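Local coordinates for haloacid dehalogenase domain protein hydrolase (Planctomyces limnophilus, PDB 4OVY), which binds a calcium ion at a haloacid dehalogenase-type metal site and is probably a hydrolase, possibly a phosphatase, at residues Tyr19-Ser22 and Val23-Gly27; Arg30-Val34 and Ser35-Val39; Ala126-Pro129 and Lys130-Arg133; Gly164-Phe167 and Met168-Trp171; His259-Ala262 and Val263-Phe266. All blocks are in the same frame, centred on the assembly; numbering follows the deposited sequence. Where two conformers were deposited one is given.

Interaction 1. Residues Tyr19-Ser22 and Val23-Gly27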
loop_
_atom_site.group_PDB
_atom_site.type_symbol
_atom_site.label_atom_id
_atom_site.label_comp_id
_atom_site.label_asym_id
_atom_site.label_seq_id
_atom_site.Cartn_x
_atom_site.Cartn_y
_atom_site.Cartn_z
ATOM N N TYR A 19 26.306 1.863 7.671
ATOM C CA TYR A 19 24.950 2.205 8.073
ATOM C C TYR A 19 24.131 0.960 8.414
ATOM O O TYR A 19 23.471 0.909 9.456
ATOM C CB TYR A 19 24.264 3.004 6.968
ATOM C CG TYR A 19 22.904 3.515 7.360
ATOM C CD1 TYR A 19 22.779 4.593 8.228
ATOM C CD2 TYR A 19 21.745 2.931 6.861
ATOM C CE1 TYR A 19 21.535 5.080 8.592
ATOM C CE2 TYR A 19 20.487 3.413 7.218
ATOM C CZ TYR A 19 20.390 4.483 8.087
ATOM O OH TYR A 19 19.158 4.968 8.455
ATOM N N VAL A 20 24.179 -0.045 7.547
ATOM C CA VAL A 20 23.428 -1.270 7.798
ATOM C C VAL A 20 23.906 -1.930 9.096
ATOM O O VAL A 20 23.095 -2.363 9.909
ATOM C CB VAL A 20 23.492 -2.239 6.604
ATOM C CG1 VAL A 20 22.890 -3.594 6.969
ATOM C CG2 VAL A 20 22.752 -1.631 5.412
ATOM N N LYS A 21 25.215 -1.984 9.304
ATOM C CA LYS A 21 25.749 -2.523 10.552
ATOM C C LYS A 21 25.237 -1.747 11.758
ATOM O O LYS A 21 24.816 -2.329 12.759
ATOM C CB LYS A 21 27.270 -2.488 10.547
ATOM C CG LYS A 21 27.891 -3.270 11.699
ATOM C CD LYS A 21 29.376 -3.489 11.481
ATOM C CE LYS A 21 29.671 -4.401 10.293
ATOM N NZ LYS A 21 29.043 -5.744 10.429
ATOM N N SER A 22 25.268 -0.423 11.647
ATOM C CA SER A 22 24.910 0.451 12.752
ATOM C C SER A 22 23.436 0.326 13.139
ATOM O O SER A 22 23.103 0.312 14.325
ATOM C CB SER A 22 25.228 1.896 12.388
ATOM O OG SER A 22 24.929 2.753 13.468
ATOM N N VAL A 23 22.555 0.219 12.150
ATOM C CA VAL A 23 21.128 0.162 12.450
ATOM C C VAL A 23 20.606 -1.246 12.773
ATOM O O VAL A 23 19.482 -1.386 13.238
ATOM C CB VAL A 23 20.264 0.806 11.339
ATOM C CG1 VAL A 23 20.697 2.247 11.085
ATOM C CG2 VAL A 23 20.264 -0.031 10.067
ATOM N N THR A 24 21.406 -2.284 12.552
ATOM C CA THR A 24 20.927 -3.650 12.794
ATOM C C THR A 24 21.641 -4.402 13.908
ATOM O O THR A 24 21.317 -5.567 14.165
ATOM C CB THR A 24 20.989 -4.506 11.518
ATOM O OG1 THR A 24 22.352 -4.690 11.110
ATOM C CG2 THR A 24 20.178 -3.850 10.403
ATOM N N THR A 25 22.590 -3.755 14.572
ATOM C CA THR A 25 23.330 -4.394 15.658
ATOM C C THR A 25 22.722 -3.994 16.999
ATOM O O THR A 25 22.737 -2.816 17.372
ATOM C CB THR A 25 24.831 -4.041 15.637
ATOM O OG1 THR A 25 25.361 -4.251 14.324
ATOM C CG2 THR A 25 25.608 -4.930 16.623
ATOM N N GLU A 26 22.184 -4.981 17.716
ATOM C CA GLU A 26 21.581 -4.738 19.024
ATOM C C GLU A 26 22.566 -3.976 19.896
ATOM O O GLU A 26 23.766 -4.251 19.872
ATOM C CB GLU A 26 21.159 -6.051 19.692
ATOM C CG GLU A 26 19.958 -6.702 19.015
ATOM C CD GLU A 26 19.468 -7.952 19.723
ATOM O OE1 GLU A 26 19.643 -8.061 20.957
ATOM O OE2 GLU A 26 18.894 -8.829 19.038
ATOM N N GLY A 27 22.057 -2.979 20.616
ATOM C CA GLY A 27 22.874 -2.162 21.502
ATOM C C GLY A 27 23.514 -0.951 20.845
ATOM O O GLY A 27 24.033 -0.080 21.535
#
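With Y19 CG swung opposite its own backbone N (chi1 -174°) and V23 CG1 set beside the backbone N (chi1 -56°), the ring of Y19 and the CG1 methyl of V23 meet one turn apart. CG1 of V23 sits over one ring face, 3.9 Å from the centroid and displaced toward the rim, a CH-pi contact. In the backbone, V23 N bonds Y19 O at 2.9 Å, the regular i to i+4 link. This is the last part of helix 11-24, where threonine hydroxyls add to the backbone bonds. T24 OG1 gives its proton to V20 O at 2.7 Å, while T24 N reaches the same oxygen only weakly. A valine here would probably cost V20 O its short hydroxyl bond, with the T24 amide still bonding it only weakly. One residue on, T25 OG1 donates to K21 O, with the aliphatic part of K21 running alongside. S22 OG bonds R30 NE, and V23 also packs on V32 and F155.

Interaction 2. Residues Arg30-Val34 and Ser35-Val39; sequences RFVPV and SERIV
V32 O is gripped by two nitrogens of R37, NE at 2.8 Å and NH2 at 3.0 Å, so that the guanidinium takes the carbonyl side-on and keeps its oxygen only 5° out of its own plane. NH2 lies nearly in line with the C=O bond, whereas NE stands tilted from the carbonyl plane. The extended R37 chain carries this group back past V34, whose CG2 rests over one guanidinium face toward its rim. At the edge, CE1 of F31 comes to 3.2 Å from R37 NH2, the ring plane standing at 90° to the guanidinium. Between these side chains the backbone makes a 3-10 turn that leads into strand 38-41 of the central sheet: E36 N bonds P33 O at 2.9 Å and R37 N bonds V34 O at 3.1 Å, both donors lying well above the carbonyl planes. An inverse gamma turn centred on R37 then brings I38 N to E36 O and starts the strand. V32 CG1 touches E36 CB at 3.5 Å and also lies near R37 CG, and E36 OE2 lies 3.6 Å from P33 CG. The remaining nitrogen, R37 NH1, bonds H153 O, which ties the loop to the chain beyond helix 141-152, and S35 packs against K173 of the second subunit.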
loop_
_atom_site.group_PDB
_atom_site.type_symbol
_atom_site.label_atom_id
_atom_site.label_comp_id
_atom_site.label_asym_id
_atom_site.label_seq_id
_atom_site.Cartn_x
_atom_site.Cartn_y
_atom_site.Cartn_z
ATOM N N ARG A 30 22.205 3.690 17.081
ATOM C CA ARG A 30 21.348 3.902 15.906
ATOM C C ARG A 30 20.459 2.705 15.572
ATOM O O ARG A 30 19.855 2.672 14.496
ATOM C CB ARG A 30 22.198 4.220 14.668
ATOM C CG ARG A 30 23.190 5.356 14.845
ATOM C CD ARG A 30 23.508 6.039 13.515
ATOM N NE ARG A 30 24.463 5.299 12.691
ATOM C CZ ARG A 30 24.909 5.723 11.510
ATOM N NH1 ARG A 30 25.780 4.996 10.822
ATOM N NH2 ARG A 30 24.487 6.878 11.013
ATOM N N PHE A 31 20.368 1.732 16.479
ATOM C CA PHE A 31 19.591 0.525 16.235
ATOM C C PHE A 31 18.151 0.871 15.845
ATOM O O PHE A 31 17.488 1.647 16.518
ATOM C CB PHE A 31 19.586 -0.385 17.466
ATOM C CG PHE A 31 18.782 -1.639 17.286
ATOM C CD1 PHE A 31 19.327 -2.735 16.638
ATOM C CD2 PHE A 31 17.486 -1.722 17.762
ATOM C CE1 PHE A 31 18.592 -3.895 16.473
ATOM C CE2 PHE A 31 16.744 -2.878 17.597
ATOM C CZ PHE A 31 17.297 -3.965 16.952
ATOM N N VAL A 32 17.705 0.310 14.729
ATOM C CA VAL A 32 16.334 0.450 14.276
ATOM C C VAL A 32 15.661 -0.908 14.420
ATOM O O VAL A 32 16.149 -1.899 13.870
ATOM C CB VAL A 32 16.299 0.900 12.806
ATOM C CG1 VAL A 32 14.878 0.916 12.265
ATOM C CG2 VAL A 32 16.933 2.268 12.671
ATOM N N PRO A 33 14.534 -0.966 15.155
ATOM C CA PRO A 33 13.767 -2.207 15.242
ATOM C C PRO A 33 13.451 -2.758 13.856
ATOM O O PRO A 33 13.237 -1.983 12.928
ATOM C CB PRO A 33 12.481 -1.780 15.960
ATOM C CG PRO A 33 12.871 -0.578 16.743
ATOM C CD PRO A 33 13.897 0.129 15.906
ATOM N N VAL A 34 13.434 -4.083 13.729
ATOM C CA VAL A 34 13.217 -4.753 12.444
ATOM C C VAL A 34 12.008 -4.194 11.703
ATOM O O VAL A 34 12.102 -3.912 10.520
ATOM C CB VAL A 34 13.037 -6.280 12.621
ATOM C CG1 VAL A 34 12.503 -6.931 11.346
ATOM C CG2 VAL A 34 14.357 -6.919 13.030
ATOM N N SER A 35 10.889 -4.029 12.404
ATOM C CA SER A 35 9.648 -3.527 11.790
ATOM C C SER A 35 9.780 -2.138 11.142
ATOM O O SER A 35 8.968 -1.783 10.290
ATOM C CB SER A 35 8.514 -3.498 12.823
ATOM O OG SER A 35 8.778 -2.544 13.839
ATOM N N GLU A 36 10.783 -1.360 11.550
ATOM C CA GLU A 36 10.986 -0.002 11.025
ATOM C C GLU A 36 12.008 0.074 9.879
ATOM O O GLU A 36 12.215 1.145 9.297
ATOM C CB GLU A 36 11.414 0.943 12.160
ATOM C CG GLU A 36 10.316 1.243 13.170
ATOM C CD GLU A 36 10.823 1.994 14.395
ATOM O OE1 GLU A 36 11.661 2.915 14.264
ATOM O OE2 GLU A 36 10.381 1.663 15.504
ATOM N N ARG A 37 12.632 -1.053 9.542
ATOM C CA ARG A 37 13.678 -1.086 8.518
ATOM C C ARG A 37 13.101 -1.075 7.104
ATOM O O ARG A 37 13.091 -2.090 6.407
ATOM C CB ARG A 37 14.587 -2.293 8.728
ATOM C CG ARG A 37 15.312 -2.247 10.064
ATOM C CD ARG A 37 16.227 -3.443 10.249
ATOM N NE ARG A 37 16.624 -3.546 11.644
ATOM C CZ ARG A 37 17.212 -4.599 12.196
ATOM N NH1 ARG A 37 17.517 -5.675 11.474
ATOM N NH2 ARG A 37 17.496 -4.567 13.492
ATOM N N ILE A 38 12.623 0.094 6.700
ATOM C CA ILE A 38 12.020 0.308 5.389
ATOM C C ILE A 38 13.036 1.029 4.523
ATOM O O ILE A 38 13.599 2.055 4.939
ATOM C CB ILE A 38 10.765 1.208 5.493
ATOM C CG1 ILE A 38 9.725 0.611 6.447
ATOM C CG2 ILE A 38 10.170 1.484 4.117
ATOM C CD1 ILE A 38 9.381 -0.829 6.161
ATOM N N VAL A 39 13.265 0.498 3.325
ATOM C CA VAL A 39 14.129 1.134 2.333
ATOM C C VAL A 39 13.388 1.255 1.004
ATOM O O VAL A 39 12.726 0.311 0.571
ATOM C CB VAL A 39 15.476 0.387 2.155
ATOM C CG1 VAL A 39 15.271 -1.068 1.776
ATOM C CG2 VAL A 39 16.346 1.084 1.120
#

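Interaction 3. Residues Ala126-Pro129 and Lys130-Arg133. With CIT (citric acid), chain C.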
loop_
_atom_site.group_PDB
_atom_site.type_symbol
_atom_site.label_atom_id
_atom_site.label_comp_id
_atom_site.label_asym_id
_atom_site.label_seq_id
_atom_site.Cartn_x
_atom_site.Cartn_y
_atom_site.Cartn_z
ATOM N N ALA A 126 9.942 -8.047 -26.183
ATOM C CA ALA A 126 10.690 -6.851 -26.547
ATOM C C ALA A 126 12.135 -6.981 -26.098
ATOM O O ALA A 126 12.448 -7.747 -25.185
ATOM C CB ALA A 126 10.057 -5.617 -25.921
ATOM N N ARG A 127 13.017 -6.216 -26.725
ATOM C CA ARG A 127 14.421 -6.220 -26.327
ATOM C C ARG A 127 15.035 -4.841 -26.419
ATOM O O ARG A 127 14.604 -4.001 -27.214
ATOM C CB ARG A 127 15.214 -7.207 -27.175
ATOM C CG ARG A 127 15.575 -6.712 -28.560
ATOM C CD ARG A 127 16.362 -7.773 -29.296
ATOM N NE ARG A 127 16.821 -7.327 -30.605
ATOM C CZ ARG A 127 17.635 -8.036 -31.388
ATOM N NH1 ARG A 127 18.088 -9.227 -30.994
ATOM N NH2 ARG A 127 17.998 -7.557 -32.574
ATOM N N HIS A 128 16.054 -4.619 -25.605
ATOM C CA HIS A 128 16.742 -3.355 -25.600
ATOM C C HIS A 128 17.463 -3.202 -26.945
ATOM O O HIS A 128 18.101 -4.155 -27.417
ATOM C CB HIS A 128 17.721 -3.292 -24.427
ATOM C CG HIS A 128 18.191 -1.911 -24.125
ATOM N ND1 HIS A 128 19.124 -1.267 -24.901
ATOM C CD2 HIS A 128 17.837 -1.036 -23.155
ATOM C CE1 HIS A 128 19.338 -0.055 -24.418
ATOM N NE2 HIS A 128 18.563 0.111 -23.361
ATOM N N PRO A 129 17.351 -2.015 -27.576
ATOM C CA PRO A 129 17.951 -1.813 -28.909
ATOM C C PRO A 129 19.482 -1.855 -28.926
ATOM O O PRO A 129 20.072 -2.152 -29.956
ATOM C CB PRO A 129 17.457 -0.418 -29.313
ATOM C CG PRO A 129 17.130 0.260 -28.032
ATOM C CD PRO A 129 16.638 -0.813 -27.108
ATOM N N LYS A 130 20.104 -1.516 -27.801
ATOM C CA LYS A 130 21.550 -1.609 -27.628
ATOM C C LYS A 130 22.000 -2.997 -27.171
ATOM O O LYS A 130 22.833 -3.616 -27.815
ATOM C CB LYS A 130 22.011 -0.568 -26.610
ATOM C CG LYS A 130 23.514 -0.425 -26.453
ATOM C CD LYS A 130 23.820 0.654 -25.430
ATOM C CE LYS A 130 25.226 0.544 -24.881
ATOM N NZ LYS A 130 26.236 1.136 -25.799
ATOM N N PHE A 131 21.462 -3.477 -26.055
ATOM C CA PHE A 131 21.961 -4.708 -25.432
ATOM C C PHE A 131 21.387 -5.979 -26.069
ATOM O O PHE A 131 21.944 -7.057 -25.893
ATOM C CB PHE A 131 21.725 -4.677 -23.907
ATOM C CG PHE A 131 22.323 -3.470 -23.238
ATOM C CD1 PHE A 131 23.700 -3.316 -23.167
ATOM C CD2 PHE A 131 21.512 -2.471 -22.709
ATOM C CE1 PHE A 131 24.263 -2.198 -22.576
ATOM C CE2 PHE A 131 22.066 -1.348 -22.115
ATOM C CZ PHE A 131 23.445 -1.212 -22.045
ATOM N N HIS A 132 20.295 -5.848 -26.820
ATOM C CA HIS A 132 19.641 -6.990 -27.478
ATOM C C HIS A 132 19.319 -8.145 -26.510
ATOM O O HIS A 132 19.423 -9.332 -26.848
ATOM C CB HIS A 132 20.457 -7.462 -28.689
ATOM C CG HIS A 132 20.432 -6.504 -29.842
ATOM N ND1 HIS A 132 21.335 -6.563 -30.878
ATOM C CD2 HIS A 132 19.618 -5.458 -30.114
ATOM C CE1 HIS A 132 21.070 -5.603 -31.747
ATOM N NE2 HIS A 132 20.034 -4.918 -31.306
ATOM N N ARG A 133 18.911 -7.759 -25.306
ATOM C CA ARG A 133 18.433 -8.667 -24.273
ATOM C C ARG A 133 17.093 -8.107 -23.799
ATOM O O ARG A 133 16.809 -6.922 -24.026
ATOM C CB ARG A 133 19.396 -8.687 -23.089
ATOM C CG ARG A 133 20.807 -9.145 -23.422
ATOM C CD ARG A 133 21.770 -8.846 -22.281
ATOM N NE ARG A 133 21.535 -9.696 -21.113
ATOM C CZ ARG A 133 22.303 -9.719 -20.021
ATOM N NH1 ARG A 133 23.370 -8.931 -19.922
ATOM N NH2 ARG A 133 22.006 -10.543 -19.020
HETATM C C1 CIT C . 18.177 0.074 -33.458
HETATM O O1 CIT C . 18.246 0.887 -34.403
HETATM O O2 CIT C . 19.084 -0.055 -32.606
HETATM C C2 CIT C . 16.938 -0.784 -33.348
HETATM C C3 CIT C . 17.286 -2.272 -33.291
HETATM O O7 CIT C . 18.155 -2.521 -32.177
HETATM C C4 CIT C . 16.001 -3.083 -33.128
HETATM C C5 CIT C . 16.311 -4.482 -32.642
HETATM O O3 CIT C . 16.686 -5.332 -33.477
HETATM O O4 CIT C . 16.187 -4.749 -31.424
HETATM C C6 CIT C . 18.011 -2.709 -34.547
HETATM O O5 CIT C . 17.631 -2.279 -35.658
HETATM O O6 CIT C . 18.976 -3.500 -34.428
HETATM O O HOH W 1 17.462 -10.821 -28.468
#
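R127 reaches across the loop to H132, its CB lying 3.5 Å from R133 O. CG sits between the backbone N and the carbonyl carbon (chi1 79°), and the extended chain then carries the guanidinium over H132. CG and CD pass beside citrate O4, and NE bonds that oxygen at 2.8 Å. The guanidinium lies flat on the H132 ring, centres 3.7 Å apart and planes at 15°, with NH2 above the ring centre. NH2 also bonds citrate O3, while NH1 goes through water 1 to H132 O.

H128 uses its ring on the same turn: ND1 accepts from K130 N at 3.1 Å and weakly from F131 N, and NE2 bonds Q51 O. F131 CD2 lies over one ring face, P129 CD over the other. A leucine at H128 would probably leave K130 N and Q51 O without these mates. Two backbone bonds, H128 N to R133 O (2.9 Å) and H132 N to H128 O, join the ends of the loop. It is a compact connection between helices 112-125 and 141-152, whose stacked R127 and H132 bind, by R127 N-H groups and H132 NE2, a citrate probably from the crystallisation liquor.

Interaction 4. Residues Gly164-Phe167 and Met168-Trp171; sequences GIEF and MRPW
The guanidinium of R169 has I165 CD1 over the centre of one face, 3.3 Å from CZ, and the E166 carboxylate at its edge. There NH1 donates to the syn side of E166 OE2 at 2.8 Å, a salt bridge in which the two planes are turned 53° apart. The bend at E166 chi2 (-49°) folds the carboxylate toward R169, three residues on, and the extended arginine chain crosses I165 so that its guanidinium reaches CD1. The W171 indole has M168 O over one face, near the rim; NE1 at its edge donates to F167 O at 2.8 Å, on a lone pair in the carbonyl plane, though the oxygen is tilted 29° from the ring plane.

In the backbone, I165 O accepts both R169 N at 3.0 Å, in the carbonyl plane, and M168 N at 3.3 Å, from well above that plane. P170, which has no N-H to give, sets CD 3.2 Å from E166 O. M168, a selenomethionine, curls back until CE touches G164 O at 3.5 Å; its side chain is about 7 Å from that of the calcium ligand D42.

Both charges look to the second subunit: its R221 also pairs with E166 OE2, and its Q222 O accepts from R169 NH2. Following strand 156-161 of the central sheet, helix 165-168 and the link after it pack I165, M168 and R169 on V183 of strand 183-195, P170 and W171 on helix 112-125, and F167 on helix 55-67.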
loop_
_atom_site.group_PDB
_atom_site.type_symbol
_atom_site.label_atom_id
_atom_site.label_comp_id
_atom_site.label_asym_id
_atom_site.label_seq_id
_atom_site.Cartn_x
_atom_site.Cartn_y
_atom_site.Cartn_z
ATOM N N GLY A 164 4.215 3.332 -14.036
ATOM C CA GLY A 164 2.982 2.658 -13.684
ATOM C C GLY A 164 3.223 1.460 -12.788
ATOM O O GLY A 164 4.026 0.576 -13.105
ATOM N N ILE A 165 2.505 1.440 -11.672
ATOM C CA ILE A 165 2.567 0.359 -10.707
ATOM C C ILE A 165 2.290 -0.995 -11.387
ATOM O O ILE A 165 2.984 -1.979 -11.131
ATOM C CB ILE A 165 1.624 0.670 -9.517
ATOM C CG1 ILE A 165 1.929 -0.196 -8.307
ATOM C CG2 ILE A 165 0.158 0.543 -9.905
ATOM C CD1 ILE A 165 1.067 0.155 -7.113
ATOM N N GLU A 166 1.327 -1.017 -12.307
ATOM C CA GLU A 166 0.927 -2.250 -12.980
ATOM C C GLU A 166 1.824 -2.634 -14.153
ATOM O O GLU A 166 1.745 -3.759 -14.660
ATOM C CB GLU A 166 -0.542 -2.167 -13.415
ATOM C CG GLU A 166 -1.529 -1.990 -12.259
ATOM C CD GLU A 166 -1.327 -2.973 -11.103
ATOM O OE1 GLU A 166 -0.910 -4.135 -11.331
ATOM O OE2 GLU A 166 -1.598 -2.591 -9.944
ATOM N N PHE A 167 2.680 -1.714 -14.585
ATOM C CA PHE A 167 3.747 -2.065 -15.520
ATOM C C PHE A 167 4.857 -2.862 -14.823
ATOM O O PHE A 167 5.482 -3.716 -15.446
ATOM C CB PHE A 167 4.348 -0.823 -16.172
ATOM C CG PHE A 167 5.381 -1.140 -17.199
ATOM C CD1 PHE A 167 5.003 -1.668 -18.432
ATOM C CD2 PHE A 167 6.733 -0.955 -16.930
ATOM C CE1 PHE A 167 5.954 -1.985 -19.383
ATOM C CE2 PHE A 167 7.688 -1.274 -17.879
ATOM C CZ PHE A 167 7.298 -1.786 -19.106
HETATM N N MSE A 168 5.113 -2.564 -13.550
HETATM C CA MSE A 168 6.236 -3.190 -12.817
HETATM C C MSE A 168 5.839 -4.450 -12.090
HETATM O O MSE A 168 6.632 -5.395 -11.980
HETATM C CB MSE A 168 6.796 -2.191 -11.804
HETATM C CG MSE A 168 7.414 -0.983 -12.507
HETATM SE SE MSE A 168 8.094 0.310 -11.183
HETATM C CE MSE A 168 6.381 1.000 -10.508
ATOM N N ARG A 169 4.612 -4.488 -11.586
ATOM C CA ARG A 169 4.163 -5.595 -10.728
ATOM C C ARG A 169 4.220 -7.002 -11.324
ATOM O O ARG A 169 4.454 -7.953 -10.586
ATOM C CB ARG A 169 2.759 -5.334 -10.179
ATOM C CG ARG A 169 2.761 -4.471 -8.932
ATOM C CD ARG A 169 1.358 -4.090 -8.508
ATOM N NE ARG A 169 1.330 -3.605 -7.130
ATOM C CZ ARG A 169 0.297 -2.996 -6.556
ATOM N NH1 ARG A 169 -0.821 -2.745 -7.234
ATOM N NH2 ARG A 169 0.377 -2.644 -5.290
ATOM N N PRO A 170 4.000 -7.148 -12.643
ATOM C CA PRO A 170 4.027 -8.497 -13.203
ATOM C C PRO A 170 5.371 -9.237 -13.085
ATOM O O PRO A 170 5.375 -10.466 -13.060
ATOM C CB PRO A 170 3.663 -8.278 -14.676
ATOM C CG PRO A 170 2.897 -6.998 -14.691
ATOM C CD PRO A 170 3.528 -6.155 -13.628
ATOM N N TRP A 171 6.479 -8.504 -13.006
ATOM C CA TRP A 171 7.818 -9.108 -13.070
ATOM C C TRP A 171 8.762 -8.746 -11.911
ATOM O O TRP A 171 9.836 -9.348 -11.781
ATOM C CB TRP A 171 8.477 -8.744 -14.409
ATOM C CG TRP A 171 8.481 -7.275 -14.695
ATOM C CD1 TRP A 171 7.518 -6.564 -15.361
ATOM C CD2 TRP A 171 9.481 -6.335 -14.317
ATOM N NE1 TRP A 171 7.860 -5.235 -15.418
ATOM C CE2 TRP A 171 9.061 -5.064 -14.782
ATOM C CE3 TRP A 171 10.690 -6.434 -13.624
ATOM C CZ2 TRP A 171 9.815 -3.909 -14.583
ATOM C CZ3 TRP A 171 11.441 -5.282 -13.427
ATOM C CH2 TRP A 171 11.000 -4.038 -13.904
#

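Interaction 5. Residues His259-Ala262 and Val263-Phe266; sequences HTDA and VREF
D261 turns its carboxylate onto the tight loop that links strand 253-260 to its antiparallel neighbour 267-268 in the central sheet of the HAD-type fold, and E265 reaches back to H259.

Among the charged pairs, D261 OD2 takes R264 NE at 2.7 Å on its syn side, nearly in the guanidinium plane, and NH2 weakly beside it. R264 NH2 has a second partner in W298 O.

The backbone amides are held by the same acid. D261 OD1 accepts R264 N at 3.0 Å, nearly straight (174°) but from above the carboxylate plane, and V263 N weakly; with CG opposite its backbone N (chi1 -164°), the carboxylate reaches these amides. D261 O takes E265 N at 3.0 Å.

In the histidine-carboxylate bond, H259 ND1 donates in its ring plane to E265 OE2 at 2.8 Å, on the syn side. Its NE2 bonds G45 O, and the ring stacks on Y268, close to N234 of the calcium site. E265 OE1 bonds Y140 OH.

Water 2 bridges D261 N and F266 O. F266 N bonds E265 OE2 at 2.9 Å, from the carboxylate face opposite to H259 ND1.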
loop_
_atom_site.group_PDB
_atom_site.type_symbol
_atom_site.label_atom_id
_atom_site.label_comp_id
_atom_site.label_asym_id
_atom_site.label_seq_id
_atom_site.Cartn_x
_atom_site.Cartn_y
_atom_site.Cartn_z
ATOM N N HIS A 259 25.100 8.162 -13.416
ATOM C CA HIS A 259 25.419 7.472 -14.664
ATOM C C HIS A 259 26.596 8.124 -15.367
ATOM O O HIS A 259 26.433 9.061 -16.156
ATOM C CB HIS A 259 24.188 7.443 -15.555
ATOM C CG HIS A 259 23.074 6.629 -14.985
ATOM N ND1 HIS A 259 22.771 5.363 -15.435
ATOM C CD2 HIS A 259 22.229 6.875 -13.957
ATOM C CE1 HIS A 259 21.763 4.880 -14.732
ATOM N NE2 HIS A 259 21.418 5.776 -13.826
ATOM N N THR A 260 27.782 7.605 -15.065
ATOM C CA THR A 260 29.046 8.159 -15.526
ATOM C C THR A 260 29.765 7.255 -16.533
ATOM O O THR A 260 30.845 7.611 -17.017
ATOM C CB THR A 260 29.989 8.346 -14.327
ATOM O OG1 THR A 260 30.059 7.119 -13.585
ATOM C CG2 THR A 260 29.490 9.474 -13.422
ATOM N N ASP A 261 29.171 6.103 -16.853
ATOM C CA ASP A 261 29.857 5.064 -17.619
ATOM C C ASP A 261 29.251 4.877 -19.009
ATOM O O ASP A 261 28.340 4.068 -19.190
ATOM C CB ASP A 261 29.814 3.743 -16.837
ATOM C CG ASP A 261 30.810 2.722 -17.351
ATOM O OD1 ASP A 261 31.223 2.814 -18.534
ATOM O OD2 ASP A 261 31.176 1.822 -16.565
ATOM N N ALA A 262 29.773 5.611 -19.991
ATOM C CA ALA A 262 29.273 5.534 -21.370
ATOM C C ALA A 262 29.694 4.248 -22.077
ATOM O O ALA A 262 29.101 3.872 -23.087
ATOM C CB ALA A 262 29.747 6.737 -22.168
ATOM N N VAL A 263 30.715 3.578 -21.551
ATOM C CA VAL A 263 31.250 2.365 -22.179
ATOM C C VAL A 263 30.410 1.136 -21.837
ATOM O O VAL A 263 30.023 0.383 -22.727
ATOM C CB VAL A 263 32.717 2.139 -21.769
ATOM C CG1 VAL A 263 33.269 0.853 -22.385
ATOM C CG2 VAL A 263 33.557 3.341 -22.181
ATOM N N ARG A 264 30.122 0.935 -20.554
ATOM C CA ARG A 264 29.358 -0.242 -20.115
ATOM C C ARG A 264 27.847 0.027 -19.994
ATOM O O ARG A 264 27.043 -0.910 -19.984
ATOM C CB ARG A 264 29.919 -0.759 -18.792
ATOM C CG ARG A 264 31.384 -1.167 -18.859
ATOM C CD ARG A 264 31.896 -1.746 -17.544
ATOM N NE ARG A 264 31.791 -0.780 -16.455
ATOM C CZ ARG A 264 31.908 -1.064 -15.156
ATOM N NH1 ARG A 264 32.149 -2.300 -14.737
ATOM N NH2 ARG A 264 31.775 -0.097 -14.261
ATOM N N GLU A 265 27.453 1.294 -19.897
ATOM C CA GLU A 265 26.035 1.634 -19.756
ATOM C C GLU A 265 25.790 2.933 -20.518
ATOM O O GLU A 265 26.053 2.979 -21.724
ATOM C CB GLU A 265 25.629 1.690 -18.265
ATOM C CG GLU A 265 24.141 1.431 -17.985
ATOM C CD GLU A 265 23.333 2.665 -17.586
ATOM O OE1 GLU A 265 22.088 2.556 -17.496
ATOM O OE2 GLU A 265 23.924 3.737 -17.335
ATOM N N PHE A 266 25.313 3.978 -19.846
ATOM C CA PHE A 266 25.124 5.283 -20.470
ATOM C C PHE A 266 25.658 6.352 -19.547
ATOM O O PHE A 266 25.593 6.201 -18.328
ATOM C CB PHE A 266 23.646 5.538 -20.712
ATOM C CG PHE A 266 23.037 4.623 -21.721
ATOM C CD1 PHE A 266 22.494 3.411 -21.338
ATOM C CD2 PHE A 266 23.006 4.980 -23.062
ATOM C CE1 PHE A 266 21.932 2.558 -22.277
ATOM C CE2 PHE A 266 22.447 4.136 -24.005
ATOM C CZ PHE A 266 21.908 2.922 -23.610
HETATM O O HOH W 2 26.622 4.754 -16.215
#

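Overall arrangement
Interactions 1 and 2 are neighbours, centres 9 Å apart: S22 OG meets R30 NE at 2.7 Å and V23 O meets V32 N at 2.9 Å. They carry the chain from helix 11-24 into strand 38-41, which leads to the calcium ligands D42 and D44. Interactions 3 and 5 also touch, through K130 CD and F266 CZ at 3.5 Å. Interactions 4 and 5 lie on opposite sides of the chain's centre, and both come near the metal site: the side chain of M168 is about 10 Å from the calcium ion, that of H259 about 7 Å. The H128 side chain of interaction 3 is about 8 Å from that of E50, also a calcium-binding residue, though without its ion in this chain.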